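Local coordinates for hypothetical protein, IPT/TIG domain protein (PDB 4HW6) that is of unknown function but probably binds carbohydrates or other nutrients, with an IPT/TIG domain joined to a six-bladed beta-propeller, at residues His281-His295 with Ala332-Lys344. Sequence-based numbering, arbitrary orientation.
Sequences HPTGDWAYIIYNGKH and ARLWGPNQGIFVK. With EDO (1,2-ethanediol), chain F.
F342 packs against H281, W286 and Y288 in an aromatic cluster, joining neighbouring propeller blades. H281 turns its ring edge toward the F342 face, the planes at 71°, while its CA lies over that face in a CH-pi contact. P282 adds a second, off-centre CH-pi contact through CD, 3.7 Å from F342 CG; a rigid proline suits this tight turn. W286 CZ3 meets the phenyl edge at CZ (3.7 Å), and the Y288 ring runs nearly parallel but slid aside. With an alanine here instead of F342, the face that H281 and P282 lie over would be lost, which is likely to open a gap between the rings. Farther along, I290, with CG2 anti to its backbone N, packs that methyl on P337 CB (3.6 Å), and G340, lacking a side chain, accommodates I290 CD1. N292 suits its place because its amide supplies a donor: ND2 reaches P337 O (2.8 Å), which lies close to the amide plane. G336 N donates to H295 ND1 (3.0 Å) in the imidazole plane, helping to fix the ring's rotation, and W335 makes an offset edge-to-face pair with H295. Two waters also bridge the segments here. The blades thus meet through aromatic rings at one end and side-chain-to-backbone hydrogen bonds at the other.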
ATOM      1  N   HIS A 281      -5.310  -3.737  14.924  1.00 13.45           N
ATOM      2  CA  HIS A 281      -6.382  -3.033  14.254  1.00 13.26           C
ATOM      3  C   HIS A 281      -6.283  -1.561  14.624  1.00 14.81           C
ATOM      4  O   HIS A 281      -5.885  -1.239  15.733  1.00 15.15           O
ATOM      5  CB  HIS A 281      -7.744  -3.569  14.679  1.00 13.96           C
ATOM      6  CG  HIS A 281      -8.883  -3.076  13.839  1.00 13.98           C
ATOM      7  ND1 HIS A 281      -9.639  -1.966  14.169  1.00 15.21           N
ATOM      8  CD2 HIS A 281      -9.402  -3.556  12.684  1.00 13.67           C
ATOM      9  CE1 HIS A 281     -10.573  -1.793  13.246  1.00 16.96           C
ATOM     10  NE2 HIS A 281     -10.442  -2.741  12.330  1.00 15.11           N
ATOM     11  N   PRO A 282      -6.647  -0.654  13.690  1.00 16.48           N
ATOM     12  CA  PRO A 282      -6.480   0.756  14.014  1.00 18.39           C
ATOM     13  C   PRO A 282      -7.229   1.211  15.266  1.00 19.12           C
ATOM     14  O   PRO A 282      -6.786   2.133  15.943  1.00 21.74           O
ATOM     15  CB  PRO A 282      -6.997   1.458  12.757  1.00 19.40           C
ATOM     16  CG  PRO A 282      -6.652   0.507  11.663  1.00 20.37           C
ATOM     17  CD  PRO A 282      -6.890  -0.863  12.254  1.00 17.59           C
ATOM     18  N   THR A 283      -8.345   0.572  15.595  1.00 16.67           N
ATOM     19  CA  THR A 283      -9.069   0.892  16.837  1.00 17.59           C
ATOM     20  C   THR A 283      -8.321   0.501  18.119  1.00 18.03           C
ATOM     21  O   THR A 283      -8.612   1.026  19.201  1.00 19.25           O
ATOM     22  CB  THR A 283     -10.425   0.161  16.908  1.00 18.53           C
ATOM     23  OG1 THR A 283     -10.209  -1.253  16.888  1.00 17.38           O
ATOM     24  CG2 THR A 283     -11.327   0.560  15.749  1.00 19.26           C
ATOM     25  N   GLY A 284      -7.411  -0.456  18.015  1.00 17.50           N
ATOM     26  CA  GLY A 284      -6.744  -1.046  19.181  1.00 17.41           C
ATOM     27  C   GLY A 284      -7.560  -2.098  19.909  1.00 17.88           C
ATOM     28  O   GLY A 284      -7.138  -2.583  20.957  1.00 17.99           O
ATOM     29  N   ASP A 285      -8.729  -2.470  19.366  1.00 18.12           N
ATOM     30  CA  ASP A 285      -9.593  -3.424  20.031  1.00 18.41           C
ATOM     31  C   ASP A 285      -9.044  -4.851  19.982  1.00 17.33           C
ATOM     32  O   ASP A 285      -9.410  -5.691  20.812  1.00 15.91           O
ATOM     33  CB  ASP A 285     -11.007  -3.402  19.424  1.00 20.10           C
ATOM     34  CG  ASP A 285     -11.763  -2.117  19.711  1.00 25.39           C
ATOM     35  OD1 ASP A 285     -11.313  -1.326  20.551  1.00 25.62           O
ATOM     36  OD2 ASP A 285     -12.825  -1.900  19.092  1.00 22.96           O
ATOM     37  N   TRP A 286      -8.210  -5.116  18.985  1.00 14.73           N
ATOM     38  CA  TRP A 286      -7.668  -6.431  18.739  1.00 15.40           C
ATOM     39  C   TRP A 286      -6.544  -6.344  17.721  1.00 14.28           C
ATOM     40  O   TRP A 286      -6.366  -5.313  17.092  1.00 14.38           O
ATOM     41  CB  TRP A 286      -8.752  -7.390  18.261  1.00 15.69           C
ATOM     42  CG  TRP A 286      -9.563  -6.947  17.076  1.00 16.53           C
ATOM     43  CD1 TRP A 286     -10.760  -6.318  17.112  1.00 19.43           C
ATOM     44  CD2 TRP A 286      -9.250  -7.147  15.682  1.00 15.04           C
ATOM     45  NE1 TRP A 286     -11.225  -6.089  15.828  1.00 18.79           N
ATOM     46  CE2 TRP A 286     -10.328  -6.606  14.935  1.00 15.97           C
ATOM     47  CE3 TRP A 286      -8.204  -7.767  15.003  1.00 14.61           C
ATOM     48  CZ2 TRP A 286     -10.375  -6.643  13.540  1.00 16.02           C
ATOM     49  CZ3 TRP A 286      -8.252  -7.802  13.568  1.00 12.79           C
ATOM     50  CH2 TRP A 286      -9.338  -7.228  12.879  1.00 14.53           C
ATOM     51  N   ALA A 287      -5.771  -7.418  17.618  1.00 14.10           N
ATOM     52  CA  ALA A 287      -4.685  -7.530  16.629  1.00 13.46           C
ATOM     53  C   ALA A 287      -4.833  -8.825  15.857  1.00 12.62           C
ATOM     54  O   ALA A 287      -5.341  -9.793  16.378  1.00 12.74           O
ATOM     55  CB  ALA A 287      -3.323  -7.512  17.320  1.00 12.51           C
ATOM     56  N   TYR A 288      -4.330  -8.855  14.637  1.00 12.59           N
ATOM     57  CA  TYR A 288      -4.036 -10.106  13.973  1.00 11.48           C
ATOM     58  C   TYR A 288      -2.636 -10.586  14.313  1.00 12.95           C
ATOM     59  O   TYR A 288      -1.688  -9.796  14.423  1.00 13.76           O
ATOM     60  CB  TYR A 288      -4.164  -9.990  12.458  1.00 11.97           C
ATOM     61  CG  TYR A 288      -5.580  -9.993  11.917  1.00 12.31           C
ATOM     62  CD1 TYR A 288      -6.541 -10.876  12.381  1.00 13.76           C
ATOM     63  CD2 TYR A 288      -5.948  -9.114  10.924  1.00 12.68           C
ATOM     64  CE1 TYR A 288      -7.850 -10.864  11.867  1.00 13.16           C
ATOM     65  CE2 TYR A 288      -7.234  -9.089  10.405  1.00 13.71           C
ATOM     66  CZ  TYR A 288      -8.181  -9.959  10.875  1.00 13.65           C
ATOM     67  OH  TYR A 288      -9.465  -9.935  10.392  1.00 14.38           O
ATOM     68  N   ILE A 289      -2.522 -11.893  14.462  1.00 12.74           N
ATOM     69  CA  ILE A 289      -1.271 -12.588  14.534  1.00 12.87           C
ATOM     70  C   ILE A 289      -1.129 -13.449  13.281  1.00 12.87           C
ATOM     71  O   ILE A 289      -1.858 -14.459  13.102  1.00 12.29           O
ATOM     72  CB  ILE A 289      -1.185 -13.516  15.762  1.00 14.18           C
ATOM     73  CG1 ILE A 289      -1.633 -12.813  17.050  1.00 15.28           C
ATOM     74  CG2 ILE A 289       0.237 -14.070  15.900  1.00 14.77           C
ATOM     75  CD1 ILE A 289      -1.909 -13.788  18.180  1.00 16.30           C
ATOM     76  N   ILE A 290      -0.239 -13.020  12.389  1.00 12.70           N
ATOM     77  CA  ILE A 290       0.056 -13.762  11.185  1.00 10.79           C
ATOM     78  C   ILE A 290       1.077 -14.845  11.496  1.00 12.12           C
ATOM     79  O   ILE A 290       2.172 -14.529  11.972  1.00 13.02           O
ATOM     80  CB  ILE A 290       0.561 -12.861  10.062  1.00 12.14           C
ATOM     81  CG1 ILE A 290      -0.424 -11.697   9.805  1.00 12.69           C
ATOM     82  CG2 ILE A 290       0.744 -13.691   8.793  1.00 13.05           C
ATOM     83  CD1 ILE A 290       0.080 -10.693   8.781  1.00 19.27           C
ATOM     84  N   TYR A 291       0.696 -16.110  11.295  1.00 11.81           N
ATOM     85  CA  TYR A 291       1.592 -17.239  11.509  1.00 12.31           C
ATOM     86  C   TYR A 291       2.326 -17.420  10.190  1.00 12.90           C
ATOM     87  O   TYR A 291       1.888 -18.141   9.295  1.00 13.11           O
ATOM     88  CB  TYR A 291       0.829 -18.517  11.880  1.00 13.70           C
ATOM     89  CG  TYR A 291       0.318 -18.652  13.289  1.00 13.40           C
ATOM     90  CD1 TYR A 291      -0.182 -17.569  14.014  1.00 14.45           C
ATOM     91  CD2 TYR A 291       0.315 -19.903  13.909  1.00 13.79           C
ATOM     92  CE1 TYR A 291      -0.641 -17.722  15.321  1.00 14.32           C
ATOM     93  CE2 TYR A 291      -0.162 -20.072  15.202  1.00 13.96           C
ATOM     94  CZ  TYR A 291      -0.660 -18.983  15.903  1.00 13.94           C
ATOM     95  OH  TYR A 291      -1.119 -19.167  17.204  1.00 15.15           O
ATOM     96  N   ASN A 292       3.442 -16.707  10.033  1.00 12.39           N
ATOM     97  CA  ASN A 292       4.131 -16.676   8.752  1.00 13.10           C
ATOM     98  C   ASN A 292       4.570 -18.040   8.249  1.00 16.14           C
ATOM     99  O   ASN A 292       4.529 -18.300   7.063  1.00 15.79           O
ATOM    100  CB  ASN A 292       5.375 -15.756   8.797  1.00 13.86           C
ATOM    101  CG  ASN A 292       5.108 -14.397   9.409  1.00 17.55           C
ATOM    102  OD1 ASN A 292       5.792 -14.002  10.345  1.00 18.19           O
ATOM    103  ND2 ASN A 292       4.126 -13.658   8.876  1.00 15.25           N
ATOM    104  N   GLY A 293       5.013 -18.900   9.164  1.00 14.21           N
ATOM    105  CA  GLY A 293       5.462 -20.224   8.832  1.00 15.79           C
ATOM    106  C   GLY A 293       4.412 -21.314   8.893  1.00 13.92           C
ATOM    107  O   GLY A 293       4.694 -22.423   8.444  1.00 14.09           O
ATOM    108  N   LYS A 294       3.234 -21.025   9.447  1.00 13.76           N
ATOM    109  CA  LYS A 294       2.178 -22.040   9.596  1.00 13.74           C
ATOM    110  C   LYS A 294       0.910 -21.757   8.798  1.00 11.55           C
ATOM    111  O   LYS A 294      -0.056 -22.532   8.856  1.00 12.99           O
ATOM    112  CB  LYS A 294       1.799 -22.234  11.070  1.00 14.58           C
ATOM    113  CG  LYS A 294       2.964 -22.472  11.993  1.00 16.52           C
ATOM    114  CD  LYS A 294       3.766 -23.693  11.648  1.00 18.16           C
ATOM    115  CE  LYS A 294       4.794 -23.926  12.746  1.00 25.38           C
ATOM    116  NZ  LYS A 294       5.595 -25.141  12.478  1.00 23.65           N
ATOM    117  N   HIS A 295       0.916 -20.683   8.018  1.00 11.96           N
ATOM    118  CA  HIS A 295      -0.059 -20.506   6.935  1.00 12.34           C
ATOM    119  C   HIS A 295      -1.456 -20.201   7.460  1.00 13.47           C
ATOM    120  O   HIS A 295      -2.446 -20.633   6.899  1.00 11.90           O
ATOM    121  CB  HIS A 295      -0.047 -21.729   6.026  1.00 13.33           C
ATOM    122  CG  HIS A 295       1.327 -22.191   5.707  1.00 13.78           C
ATOM    123  ND1 HIS A 295       2.219 -21.398   5.030  1.00 13.72           N
ATOM    124  CD2 HIS A 295       1.981 -23.335   6.009  1.00 14.32           C
ATOM    125  CE1 HIS A 295       3.381 -22.031   4.936  1.00 14.79           C
ATOM    126  NE2 HIS A 295       3.256 -23.220   5.507  1.00 14.29           N
ATOM    127  N   ALA A 332     -10.329 -21.375   3.774  1.00 13.91           N
ATOM    128  CA  ALA A 332      -9.256 -20.800   2.958  1.00 13.67           C
ATOM    129  C   ALA A 332      -7.939 -21.492   3.291  1.00 13.26           C
ATOM    130  O   ALA A 332      -7.792 -22.082   4.359  1.00 13.39           O
ATOM    131  CB  ALA A 332      -9.102 -19.305   3.209  1.00 13.68           C
ATOM    132  N   ARG A 333      -7.012 -21.425   2.347  1.00 13.29           N
ATOM    133  CA  ARG A 333      -5.630 -21.802   2.561  1.00 13.65           C
ATOM    134  C   ARG A 333      -4.732 -20.654   2.181  1.00 13.35           C
ATOM    135  O   ARG A 333      -4.978 -19.975   1.159  1.00 13.44           O
ATOM    136  CB  ARG A 333      -5.262 -23.037   1.769  1.00 14.04           C
ATOM    137  CG  ARG A 333      -6.092 -24.270   2.105  1.00 14.82           C
ATOM    138  CD  ARG A 333      -5.741 -24.784   3.496  1.00 15.59           C
ATOM    139  NE  ARG A 333      -6.498 -25.975   3.847  1.00 16.56           N
ATOM    140  CZ  ARG A 333      -7.663 -25.994   4.491  1.00 19.35           C
ATOM    141  NH1 ARG A 333      -8.271 -24.861   4.847  1.00 17.84           N
ATOM    142  NH2 ARG A 333      -8.247 -27.179   4.733  1.00 19.40           N
ATOM    143  N   LEU A 334      -3.713 -20.440   3.018  1.00 12.30           N
ATOM    144  CA  LEU A 334      -2.686 -19.439   2.810  1.00 12.37           C
ATOM    145  C   LEU A 334      -1.367 -20.145   2.584  1.00 12.26           C
ATOM    146  O   LEU A 334      -1.244 -21.345   2.871  1.00 12.40           O
ATOM    147  CB  LEU A 334      -2.562 -18.523   4.024  1.00 12.95           C
ATOM    148  CG  LEU A 334      -3.840 -17.881   4.562  1.00 14.99           C
ATOM    149  CD1 LEU A 334      -3.508 -16.880   5.656  1.00 13.41           C
ATOM    150  CD2 LEU A 334      -4.717 -17.244   3.510  1.00 16.45           C
ATOM    151  N   TRP A 335      -0.398 -19.404   2.063  1.00 12.88           N
ATOM    152  CA  TRP A 335       0.918 -19.962   1.809  1.00 12.70           C
ATOM    153  C   TRP A 335       1.996 -18.909   2.054  1.00 11.64           C
ATOM    154  O   TRP A 335       2.316 -18.079   1.198  1.00 13.17           O
ATOM    155  CB  TRP A 335       1.013 -20.570   0.401  1.00 13.60           C
ATOM    156  CG  TRP A 335       2.153 -21.584   0.275  1.00 16.26           C
ATOM    157  CD1 TRP A 335       3.108 -21.858   1.189  1.00 17.75           C
ATOM    158  CD2 TRP A 335       2.451 -22.393  -0.861  1.00 19.06           C
ATOM    159  NE1 TRP A 335       3.958 -22.831   0.727  1.00 19.03           N
ATOM    160  CE2 TRP A 335       3.592 -23.157  -0.542  1.00 22.38           C
ATOM    161  CE3 TRP A 335       1.885 -22.519  -2.132  1.00 25.59           C
ATOM    162  CZ2 TRP A 335       4.173 -24.053  -1.443  1.00 29.47           C
ATOM    163  CZ3 TRP A 335       2.452 -23.422  -3.020  1.00 26.43           C
ATOM    164  CH2 TRP A 335       3.586 -24.170  -2.668  1.00 28.01           C
ATOM    165  N   GLY A 336       2.550 -18.956   3.258  1.00 12.15           N
ATOM    166  CA  GLY A 336       3.546 -17.987   3.690  1.00 12.41           C
ATOM    167  C   GLY A 336       3.069 -16.569   3.809  1.00 12.92           C
ATOM    168  O   GLY A 336       3.707 -15.653   3.284  1.00 11.98           O
ATOM    169  N   PRO A 337       1.967 -16.355   4.552  1.00 12.34           N
ATOM    170  CA  PRO A 337       1.502 -14.990   4.742  1.00 11.94           C
ATOM    171  C   PRO A 337       2.563 -14.222   5.521  1.00 12.37           C
ATOM    172  O   PRO A 337       3.055 -14.705   6.540  1.00 12.38           O
ATOM    173  CB  PRO A 337       0.241 -15.162   5.573  1.00 11.94           C
ATOM    174  CG  PRO A 337       0.434 -16.447   6.322  1.00 11.60           C
ATOM    175  CD  PRO A 337       1.178 -17.314   5.320  1.00 12.40           C
ATOM    176  N   ASN A 338       2.943 -13.059   5.024  1.00 11.43           N
ATOM    177  CA  ASN A 338       4.011 -12.281   5.601  1.00 13.01           C
ATOM    178  C   ASN A 338       3.478 -10.979   6.191  1.00 14.30           C
ATOM    179  O   ASN A 338       2.792 -11.060   7.217  1.00 19.25           O
ATOM    180  CB  ASN A 338       5.203 -12.152   4.646  1.00 13.95           C
ATOM    181  CG  ASN A 338       6.260 -13.220   4.931  1.00 15.64           C
ATOM    182  OD1 ASN A 338       7.244 -12.944   5.617  1.00 18.63           O
ATOM    183  ND2 ASN A 338       6.016 -14.466   4.481  1.00 11.30           N
ATOM    184  N   GLN A 339       3.743  -9.811   5.611  1.00 12.38           N
ATOM    185  CA  GLN A 339       3.231  -8.590   6.198  1.00 12.11           C
ATOM    186  C   GLN A 339       1.787  -8.345   5.774  1.00 12.82           C
ATOM    187  O   GLN A 339       1.375  -8.726   4.674  1.00 13.68           O
ATOM    188  CB  GLN A 339       4.091  -7.388   5.806  1.00 12.43           C
ATOM    189  CG  GLN A 339       3.713  -6.135   6.546  1.00 13.87           C
ATOM    190  CD  GLN A 339       4.719  -5.001   6.391  1.00 14.33           C
ATOM    191  OE1 GLN A 339       5.494  -4.966   5.435  1.00 13.52           O
ATOM    192  NE2 GLN A 339       4.695  -4.051   7.345  1.00 18.04           N
ATOM    193  N   GLY A 340       1.008  -7.797   6.693  1.00 13.22           N
ATOM    194  CA  GLY A 340      -0.288  -7.252   6.371  1.00 12.87           C
ATOM    195  C   GLY A 340      -0.557  -5.893   6.959  1.00 14.19           C
ATOM    196  O   GLY A 340       0.043  -5.509   7.950  1.00 14.88           O
ATOM    197  N   ILE A 341      -1.516  -5.188   6.361  1.00 15.09           N
ATOM    198  CA  ILE A 341      -1.913  -3.864   6.810  1.00 14.43           C
ATOM    199  C   ILE A 341      -3.415  -3.685   6.707  1.00 14.29           C
ATOM    200  O   ILE A 341      -4.078  -4.304   5.884  1.00 15.06           O
ATOM    201  CB  ILE A 341      -1.246  -2.752   5.979  1.00 17.08           C
ATOM    202  CG1 ILE A 341      -1.538  -2.954   4.467  1.00 17.21           C
ATOM    203  CG2 ILE A 341       0.255  -2.726   6.257  1.00 17.92           C
ATOM    204  CD1 ILE A 341      -1.156  -1.756   3.629  1.00 19.35           C
ATOM    205  N   PHE A 342      -3.945  -2.802   7.544  1.00 14.18           N
ATOM    206  CA  PHE A 342      -5.337  -2.435   7.493  1.00 13.86           C
ATOM    207  C   PHE A 342      -5.572  -1.245   6.579  1.00 15.24           C
ATOM    208  O   PHE A 342      -4.865  -0.242   6.666  1.00 16.53           O
ATOM    209  CB  PHE A 342      -5.826  -2.132   8.893  1.00 14.12           C
ATOM    210  CG  PHE A 342      -5.925  -3.358   9.767  1.00 12.91           C
ATOM    211  CD1 PHE A 342      -7.041  -4.169   9.704  1.00 12.83           C
ATOM    212  CD2 PHE A 342      -4.921  -3.689  10.655  1.00 13.17           C
ATOM    213  CE1 PHE A 342      -7.155  -5.313  10.500  1.00 11.97           C
ATOM    214  CE2 PHE A 342      -5.024  -4.822  11.442  1.00 12.47           C
ATOM    215  CZ  PHE A 342      -6.157  -5.622  11.390  1.00 11.95           C
ATOM    216  N   VAL A 343      -6.571  -1.351   5.714  1.00 15.99           N
ATOM    217  CA  VAL A 343      -6.892  -0.305   4.773  1.00 17.09           C
ATOM    218  C   VAL A 343      -8.396  -0.041   4.805  1.00 18.29           C
ATOM    219  O   VAL A 343      -9.208  -0.970   4.704  1.00 16.97           O
ATOM    220  CB  VAL A 343      -6.426  -0.690   3.345  1.00 17.68           C
ATOM    221  CG1 VAL A 343      -6.821   0.381   2.354  1.00 18.25           C
ATOM    222  CG2 VAL A 343      -4.922  -0.921   3.320  1.00 17.48           C
ATOM    223  N   LYS A 344      -8.767   1.223   4.967  1.00 20.18           N
ATOM    224  CA  LYS A 344     -10.183   1.607   5.046  1.00 22.97           C
ATOM    225  C   LYS A 344     -10.933   1.245   3.771  1.00 24.92           C
ATOM    226  O   LYS A 344     -10.449   1.482   2.661  1.00 23.69           O
ATOM    227  CB  LYS A 344     -10.314   3.105   5.341  1.00 29.49           C
ATOM    228  CG  LYS A 344     -11.565   3.483   6.119  1.00 35.98           C
ATOM    229  CD  LYS A 344     -11.399   4.841   6.795  1.00 45.73           C
ATOM    230  CE  LYS A 344     -12.171   4.932   8.101  1.00 51.79           C
ATOM    231  NZ  LYS A 344     -12.131   6.311   8.666  1.00 59.74           N
TER
HETATM  232  C1  EDO F 502     -13.714  -3.960  14.544  1.00 27.42           C
HETATM  233  O1  EDO F 502     -13.764  -5.269  15.126  1.00 31.21           O
HETATM  234  C2  EDO F 502     -12.972  -3.001  15.468  1.00 31.94           C
HETATM  235  O2  EDO F 502     -13.512  -3.066  16.796  1.00 38.83           O
HETATM  236  O   HOH W   1       6.923 -17.176   5.469  1.00 32.94           O
HETATM  237  O   HOH W   2      -3.627 -22.409   5.179  1.00 10.79           O